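Local coordinates for protein phosphotransferase system, mannose/fructose/N-acetylgalactosamine-specific component IIB (Thermoanaerobacter tengcongensis, PDB 3LFJ) that probably acts as the IIB component of a mannose/fructose/N-acetylgalactosamine phosphotransferase system, passing phosphate from a phosphohistidine toward sugar during uptake, at residues I120-G126 with V160-M166; R134-S138 with K181-E185. All coordinates share one frame; numbering follows the deposited sequence.

Interaction 1. Residues I120-G126 with V160-M166; sequences ITTLNIG and VDVYLQM
Thr122 approaches the ring of Tyr163 obliquely with its methyl, CG2 lying 3.7 Å from CE1, while Asp161 OD1, from the tyrosine's own strand, sits in the ring plane at an edge. With chi1 at 60°, CG of Tyr163 is wedged between the backbone N and the carbonyl carbon, which brings the ring back over its neighbour strand; Lys172 adds a cation-pi contact. Between the strands runs a ladder of five backbone hydrogen bonds: Asp161 N to Thr121 O (2.9 Å), Leu123 N to Asp161 O (2.8 Å), Tyr163 N to Leu123 O, Ile125 N to Tyr163 O (2.7 Å) and Gln165 N to Ile125 O. On the other face of the sheet the contacts are aliphatic. Val160 CG2 presses on Leu123 CB at 3.6 Å, Ile125 CG1 meets Val162 CG1 at 4.0 Å, and Leu164 CD1 rests 3.9 Å from Ile125 CB. Leu151 and Leu154 of helix 145-158 cover this face. At the last rung, the Gln165 side chain is held by a hydrogen bond from NE2 to Ser170 O. Two parallel neighbours, their short axes 17° apart and joined through helix 145-158, form a beta-alpha-beta crossover in the open alpha/beta sheet of this IIB protein.

Interaction 2. Residues R134-S138 with K181-E185; sequences RKGIS and KYFPE
The C-terminal end of helix 175-182 packs on a small beta hairpin (strands 135-136 and 142-143), Tyr182 and Phe183 meeting Lys135 and Ile137 at the protein surface. Ile137 serves both rings. Its CG2 lies over one face of Tyr182, 4.0 Å from the ring centroid and 19° off the normal, a CH-pi contact displaced toward the CE2 side. Its CD1 instead reaches the edge of Phe183, near the ring plane and 4.1 Å from CE2. The two branches part in this way because CG2 stands anti to the backbone N, whereas CG1 stands anti to the carbonyl carbon (chi1 -60°) and carries CD1 toward the second ring. Ile137 and Ser138 both face Val141, a classic beta bulge in the hairpin; Ser138 OG accepts a hydrogen bond from Val141 N across that turn. Lys135 passes over one face of Phe183 in the opposite direction to the ring's own side chain, CD 4.2 Å from the centroid, and the same CD borders the edge of Tyr182. Bends at chi3 and chi4 fold the lysine back, so that NZ comes 3.7 Å from Phe183 CE1. Gly136 O approaches Tyr182 CD1 obliquely at 3.8 Å. No hydrogen bond joins the two segments, and Val178, one helical turn before Tyr182, touches both Ile137 and Phe183 from within the helix.

The centres of the two interactions are about 16 Å apart, and their segments alternate along the chain: 120-126, 134-138, 160-166, 181-185. Interaction 1 is buried in the parallel part of the main sheet, whereas interaction 2 is at the surface, its centre about 20 Å from that of the chain. The hairpin is the next strand element after 122-127, reached through a loop, and helix 145-158 leads from it back to strand 161-164; short strand 173-174, antiparallel to 161-164 at the sheet border, then runs into helix 175-182. The contacts meet where Leu164 CD2 packs 3.8 Å from Ile137 CG2. The hairpin thus bridges strand 161-164, the last parallel strand of the sheet, and the C-terminal helix.

Interaction 1. Residues I120-G126 with V160-M166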
ATOM      1  N   ILE A 120       9.266   5.234  -0.009  1.00 20.02           N
ATOM      2  CA  ILE A 120       8.180   4.959   0.906  1.00 18.34           C
ATOM      3  C   ILE A 120       8.761   4.843   2.309  1.00 19.42           C
ATOM      4  O   ILE A 120       9.707   4.087   2.529  1.00 25.86           O
ATOM      5  CB  ILE A 120       7.465   3.672   0.509  1.00 19.94           C
ATOM      6  CG1 ILE A 120       6.802   3.864  -0.857  1.00 19.66           C
ATOM      7  CG2 ILE A 120       6.432   3.293   1.564  1.00 22.69           C
ATOM      8  CD1 ILE A 120       6.057   2.631  -1.345  1.00 18.93           C
ATOM      9  N   THR A 121       8.191   5.606   3.235  1.00 19.99           N
ATOM     10  CA  THR A 121       8.737   5.689   4.594  1.00 22.05           C
ATOM     11  C   THR A 121       7.965   4.816   5.584  1.00 23.40           C
ATOM     12  O   THR A 121       8.539   4.314   6.552  1.00 22.40           O
ATOM     13  CB  THR A 121       8.796   7.143   5.112  1.00 19.22           C
ATOM     14  OG1 THR A 121       7.523   7.797   4.970  1.00 23.57           O
ATOM     15  CG2 THR A 121       9.861   7.935   4.371  1.00 24.92           C
ATOM     16  N   THR A 122       6.664   4.659   5.341  1.00 20.23           N
ATOM     17  CA  THR A 122       5.796   3.854   6.190  1.00 19.93           C
ATOM     18  C   THR A 122       4.957   2.972   5.283  1.00 19.96           C
ATOM     19  O   THR A 122       4.379   3.454   4.303  1.00 21.84           O
ATOM     20  CB  THR A 122       4.840   4.726   7.013  1.00 24.61           C
ATOM     21  OG1 THR A 122       5.598   5.550   7.905  1.00 27.55           O
ATOM     22  CG2 THR A 122       3.875   3.867   7.832  1.00 25.60           C
ATOM     23  N   LEU A 123       4.883   1.692   5.624  1.00 17.99           N
ATOM     24  CA  LEU A 123       4.139   0.735   4.826  1.00 16.75           C
ATOM     25  C   LEU A 123       3.196  -0.031   5.732  1.00 15.33           C
ATOM     26  O   LEU A 123       3.635  -0.817   6.582  1.00 17.89           O
ATOM     27  CB  LEU A 123       5.094  -0.210   4.118  1.00 16.24           C
ATOM     28  CG  LEU A 123       4.419  -1.259   3.219  1.00 17.50           C
ATOM     29  CD1 LEU A 123       3.611  -0.600   2.106  1.00 17.01           C
ATOM     30  CD2 LEU A 123       5.456  -2.178   2.636  1.00 17.70           C
ATOM     31  N   ASN A 124       1.905   0.195   5.526  1.00 14.54           N
ATOM     32  CA  ASN A 124       0.838  -0.416   6.295  1.00 14.40           C
ATOM     33  C   ASN A 124       0.311  -1.656   5.561  1.00 19.57           C
ATOM     34  O   ASN A 124      -0.178  -1.557   4.437  1.00 17.38           O
ATOM     35  CB  ASN A 124      -0.255   0.633   6.479  1.00 15.24           C
ATOM     36  CG  ASN A 124      -1.578   0.046   6.870  1.00 16.91           C
ATOM     37  OD1 ASN A 124      -1.673  -0.784   7.796  1.00 20.87           O
ATOM     38  ND2 ASN A 124      -2.616   0.481   6.194  1.00 12.99           N
ATOM     39  N   ILE A 125       0.450  -2.827   6.181  1.00 15.88           N
ATOM     40  CA  ILE A 125      -0.109  -4.054   5.600  1.00 14.92           C
ATOM     41  C   ILE A 125      -1.567  -4.176   6.061  1.00 17.73           C
ATOM     42  O   ILE A 125      -1.848  -4.471   7.232  1.00 16.38           O
ATOM     43  CB  ILE A 125       0.700  -5.309   6.030  1.00 15.89           C
ATOM     44  CG1 ILE A 125       2.216  -5.090   5.874  1.00 17.09           C
ATOM     45  CG2 ILE A 125       0.213  -6.524   5.257  1.00 16.33           C
ATOM     46  CD1 ILE A 125       2.670  -4.650   4.457  1.00 18.65           C
ATOM     47  N   GLY A 126      -2.498  -3.908   5.153  1.00 15.44           N
ATOM     48  CA  GLY A 126      -3.909  -3.825   5.476  1.00 14.59           C
ATOM     49  C   GLY A 126      -4.754  -5.048   5.167  1.00 15.91           C
ATOM     50  O   GLY A 126      -5.709  -5.346   5.890  1.00 21.14           O
ATOM     51  N   VAL A 160      12.025   1.396   5.747  1.00 20.96           N
ATOM     52  CA  VAL A 160      10.583   1.551   5.850  1.00 23.86           C
ATOM     53  C   VAL A 160      10.045   0.989   7.167  1.00 18.42           C
ATOM     54  O   VAL A 160      10.435  -0.094   7.607  1.00 21.18           O
ATOM     55  CB  VAL A 160       9.862   0.871   4.663  1.00 25.53           C
ATOM     56  CG1 VAL A 160      10.243  -0.590   4.578  1.00 31.75           C
ATOM     57  CG2 VAL A 160       8.359   1.034   4.790  1.00 26.55           C
ATOM     58  N   ASP A 161       9.139   1.736   7.788  1.00 17.61           N
ATOM     59  CA  ASP A 161       8.456   1.276   8.985  1.00 19.45           C
ATOM     60  C   ASP A 161       7.267   0.451   8.523  1.00 20.40           C
ATOM     61  O   ASP A 161       6.326   0.997   7.936  1.00 20.46           O
ATOM     62  CB  ASP A 161       7.988   2.492   9.796  1.00 22.42           C
ATOM     63  CG  ASP A 161       7.224   2.111  11.059  1.00 24.43           C
ATOM     64  OD1 ASP A 161       6.383   2.917  11.502  1.00 28.94           O
ATOM     65  OD2 ASP A 161       7.450   1.013  11.606  1.00 28.46           O
ATOM     66  N   VAL A 162       7.318  -0.850   8.784  1.00 17.88           N
ATOM     67  CA  VAL A 162       6.277  -1.769   8.324  1.00 16.78           C
ATOM     68  C   VAL A 162       5.441  -2.261   9.486  1.00 21.35           C
ATOM     69  O   VAL A 162       5.987  -2.760  10.485  1.00 20.43           O
ATOM     70  CB  VAL A 162       6.877  -3.003   7.669  1.00 18.43           C
ATOM     71  CG1 VAL A 162       5.766  -3.915   7.150  1.00 18.01           C
ATOM     72  CG2 VAL A 162       7.812  -2.590   6.531  1.00 20.76           C
ATOM     73  N   TYR A 163       4.123  -2.131   9.353  1.00 17.87           N
ATOM     74  CA  TYR A 163       3.200  -2.680  10.332  1.00 16.07           C
ATOM     75  C   TYR A 163       1.878  -3.126   9.732  1.00 19.68           C
ATOM     76  O   TYR A 163       1.469  -2.638   8.676  1.00 18.58           O
ATOM     77  CB  TYR A 163       2.978  -1.697  11.486  1.00 17.32           C
ATOM     78  CG  TYR A 163       2.396  -0.346  11.121  1.00 17.48           C
ATOM     79  CD1 TYR A 163       3.210   0.777  11.066  1.00 22.42           C
ATOM     80  CD2 TYR A 163       1.032  -0.184  10.878  1.00 20.02           C
ATOM     81  CE1 TYR A 163       2.692   2.016  10.782  1.00 22.74           C
ATOM     82  CE2 TYR A 163       0.506   1.058  10.558  1.00 21.62           C
ATOM     83  CZ  TYR A 163       1.346   2.154  10.527  1.00 20.87           C
ATOM     84  OH  TYR A 163       0.845   3.396  10.239  1.00 24.99           O
ATOM     85  N   LEU A 164       1.238  -4.080  10.404  1.00 17.22           N
ATOM     86  CA  LEU A 164      -0.079  -4.570  10.040  1.00 15.96           C
ATOM     87  C   LEU A 164      -1.115  -3.771  10.789  1.00 17.01           C
ATOM     88  O   LEU A 164      -1.009  -3.595  12.004  1.00 20.87           O
ATOM     89  CB  LEU A 164      -0.224  -6.032  10.457  1.00 19.60           C
ATOM     90  CG  LEU A 164       0.388  -7.091   9.542  1.00 18.02           C
ATOM     91  CD1 LEU A 164       1.884  -6.923   9.380  1.00 18.93           C
ATOM     92  CD2 LEU A 164       0.050  -8.469  10.102  1.00 19.45           C
ATOM     93  N   GLN A 165      -2.124  -3.294  10.081  1.00 15.62           N
ATOM     94  CA  GLN A 165      -3.234  -2.586  10.706  1.00 15.61           C
ATOM     95  C   GLN A 165      -4.383  -2.452   9.722  1.00 19.69           C
ATOM     96  O   GLN A 165      -4.213  -1.933   8.611  1.00 17.53           O
ATOM     97  CB  GLN A 165      -2.815  -1.201  11.200  1.00 19.29           C
ATOM     98  CG  GLN A 165      -3.838  -0.577  12.147  1.00 18.65           C
ATOM     99  CD  GLN A 165      -3.425   0.803  12.621  1.00 21.44           C
ATOM    100  OE1 GLN A 165      -2.634   1.488  11.974  1.00 24.37           O
ATOM    101  NE2 GLN A 165      -3.958   1.216  13.769  1.00 25.88           N
ATOM    102  N   MET A 166      -5.563  -2.909  10.114  1.00 16.58           N
ATOM    103  CA  MET A 166      -6.679  -2.961   9.187  1.00 17.37           C
ATOM    104  C   MET A 166      -7.267  -1.570   8.931  1.00 20.02           C
ATOM    105  O   MET A 166      -7.410  -1.144   7.780  1.00 18.16           O
ATOM    106  CB  MET A 166      -7.742  -3.921   9.719  1.00 19.20           C
ATOM    107  CG  MET A 166      -8.768  -4.310   8.694  1.00 19.77           C
ATOM    108  SD  MET A 166      -9.985  -5.460   9.346  1.00 28.53           S
ATOM    109  CE  MET A 166     -10.727  -4.472  10.653  0.50 24.04           C
TER

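Interaction 2. Residues R134-S138 with K181-E185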
ATOM      1  N   ARG A 134       0.283 -19.328   3.032  1.00 21.32           N
ATOM      2  CA  ARG A 134       0.401 -18.249   3.998  1.00 21.04           C
ATOM      3  C   ARG A 134      -0.010 -18.697   5.381  1.00 21.41           C
ATOM      4  O   ARG A 134      -0.858 -19.572   5.537  1.00 25.46           O
ATOM      5  CB  ARG A 134      -0.471 -17.066   3.570  1.00 21.06           C
ATOM      6  CG  ARG A 134      -0.019 -16.406   2.278  1.00 20.22           C
ATOM      7  CD  ARG A 134      -0.980 -15.302   1.835  1.00 17.56           C
ATOM      8  NE  ARG A 134      -0.335 -14.464   0.832  1.00 20.40           N
ATOM      9  CZ  ARG A 134      -0.976 -13.849  -0.159  1.00 21.12           C
ATOM     10  NH1 ARG A 134      -2.298 -13.974  -0.294  1.00 20.10           N
ATOM     11  NH2 ARG A 134      -0.295 -13.114  -1.030  1.00 23.91           N
ATOM     12  N   LYS A 135       0.602 -18.086   6.379  1.00 18.43           N
ATOM     13  CA  LYS A 135       0.247 -18.307   7.773  1.00 20.88           C
ATOM     14  C   LYS A 135      -0.723 -17.217   8.193  1.00 19.86           C
ATOM     15  O   LYS A 135      -0.486 -16.041   7.918  1.00 20.05           O
ATOM     16  CB  LYS A 135       1.498 -18.258   8.648  1.00 20.90           C
ATOM     17  CG  LYS A 135       1.214 -18.308  10.137  1.00 34.18           C
ATOM     18  CD  LYS A 135       2.498 -18.320  10.949  1.00 43.40           C
ATOM     19  CE  LYS A 135       3.193 -19.672  10.873  1.00 54.09           C
ATOM     20  NZ  LYS A 135       3.843 -19.911   9.555  1.00 61.16           N
ATOM     21  N   GLY A 136      -1.803 -17.603   8.864  1.00 20.75           N
ATOM     22  CA  GLY A 136      -2.776 -16.654   9.379  1.00 18.80           C
ATOM     23  C   GLY A 136      -2.188 -15.808  10.491  1.00 18.66           C
ATOM     24  O   GLY A 136      -1.527 -16.330  11.388  1.00 21.08           O
ATOM     25  N   ILE A 137      -2.406 -14.493  10.432  1.00 18.10           N
ATOM     26  CA  ILE A 137      -1.917 -13.607  11.476  1.00 17.49           C
ATOM     27  C   ILE A 137      -3.091 -12.884  12.118  1.00 21.65           C
ATOM     28  O   ILE A 137      -3.251 -12.895  13.342  1.00 27.51           O
ATOM     29  CB  ILE A 137      -0.871 -12.607  10.921  1.00 18.18           C
ATOM     30  CG1 ILE A 137       0.331 -13.365  10.346  1.00 22.60           C
ATOM     31  CG2 ILE A 137      -0.410 -11.664  12.014  1.00 20.26           C
ATOM     32  CD1 ILE A 137       1.236 -12.503   9.492  1.00 24.34           C
ATOM     33  N   SER A 138      -3.932 -12.287  11.280  1.00 22.15           N
ATOM     34  CA  SER A 138      -5.133 -11.605  11.734  1.00 18.88           C
ATOM     35  C   SER A 138      -6.282 -11.899  10.783  1.00 18.41           C
ATOM     36  O   SER A 138      -6.088 -12.536   9.745  1.00 20.37           O
ATOM     37  CB  SER A 138      -4.864 -10.098  11.804  1.00 22.97           C
ATOM     38  OG  SER A 138      -4.696  -9.584  10.491  1.00 22.35           O
ATOM     39  N   LYS A 181       6.514 -13.710  16.851  1.00 29.82           N
ATOM     40  CA  LYS A 181       5.383 -14.546  17.241  1.00 29.69           C
ATOM     41  C   LYS A 181       4.964 -15.593  16.214  1.00 38.04           C
ATOM     42  O   LYS A 181       4.532 -16.687  16.583  1.00 36.80           O
ATOM     43  CB  LYS A 181       4.165 -13.685  17.590  1.00 34.34           C
ATOM     44  CG  LYS A 181       4.345 -12.790  18.791  1.00 40.31           C
ATOM     45  CD  LYS A 181       3.005 -12.249  19.250  1.00 48.67           C
ATOM     46  CE  LYS A 181       3.132 -11.463  20.548  1.00 52.66           C
ATOM     47  NZ  LYS A 181       1.789 -11.147  21.114  1.00 58.62           N
ATOM     48  N   TYR A 182       5.065 -15.256  14.930  1.00 31.52           N
ATOM     49  CA  TYR A 182       4.481 -16.095  13.884  1.00 31.47           C
ATOM     50  C   TYR A 182       5.496 -16.793  12.988  1.00 35.84           C
ATOM     51  O   TYR A 182       5.160 -17.774  12.316  1.00 35.66           O
ATOM     52  CB  TYR A 182       3.508 -15.278  13.035  1.00 27.71           C
ATOM     53  CG  TYR A 182       2.332 -14.754  13.820  1.00 28.69           C
ATOM     54  CD1 TYR A 182       1.190 -15.521  13.989  1.00 34.20           C
ATOM     55  CD2 TYR A 182       2.367 -13.491  14.402  1.00 26.72           C
ATOM     56  CE1 TYR A 182       0.115 -15.047  14.709  1.00 32.95           C
ATOM     57  CE2 TYR A 182       1.305 -13.014  15.122  1.00 29.50           C
ATOM     58  CZ  TYR A 182       0.180 -13.796  15.280  1.00 32.09           C
ATOM     59  OH  TYR A 182      -0.893 -13.319  15.999  1.00 38.50           O
ATOM     60  N   PHE A 183       6.726 -16.287  12.968  1.00 30.02           N
ATOM     61  CA  PHE A 183       7.787 -16.869  12.147  1.00 34.03           C
ATOM     62  C   PHE A 183       9.128 -16.907  12.874  1.00 40.42           C
ATOM     63  O   PHE A 183      10.136 -16.445  12.338  1.00 37.97           O
ATOM     64  CB  PHE A 183       7.950 -16.078  10.851  1.00 34.09           C
ATOM     65  CG  PHE A 183       6.682 -15.940  10.070  1.00 31.07           C
ATOM     66  CD1 PHE A 183       6.385 -16.819   9.037  1.00 31.50           C
ATOM     67  CD2 PHE A 183       5.775 -14.939  10.378  1.00 33.99           C
ATOM     68  CE1 PHE A 183       5.215 -16.692   8.322  1.00 28.13           C
ATOM     69  CE2 PHE A 183       4.597 -14.812   9.668  1.00 30.49           C
ATOM     70  CZ  PHE A 183       4.322 -15.686   8.636  1.00 27.74           C
ATOM     71  N   PRO A 184       9.143 -17.463  14.098  1.00 49.03           N
ATOM     72  CA  PRO A 184      10.342 -17.485  14.943  1.00 54.57           C
ATOM     73  C   PRO A 184      11.568 -17.992  14.184  1.00 57.41           C
ATOM     74  O   PRO A 184      11.708 -19.199  13.971  1.00 60.90           O
ATOM     75  CB  PRO A 184       9.953 -18.461  16.067  1.00 52.79           C
ATOM     76  CG  PRO A 184       8.755 -19.219  15.525  1.00 53.60           C
ATOM     77  CD  PRO A 184       8.029 -18.175  14.741  1.00 50.62           C
ATOM     78  N   GLU A 185      12.440 -17.068  13.785  1.00 52.87           N
ATOM     79  CA  GLU A 185      13.600 -17.387  12.958  1.00 49.27           C
ATOM     80  C   GLU A 185      14.311 -16.107  12.536  1.00 47.46           C
ATOM     81  O   GLU A 185      13.789 -15.333  11.730  1.00 41.73           O
ATOM     82  CB  GLU A 185      13.179 -18.178  11.715  1.00 52.32           C
TER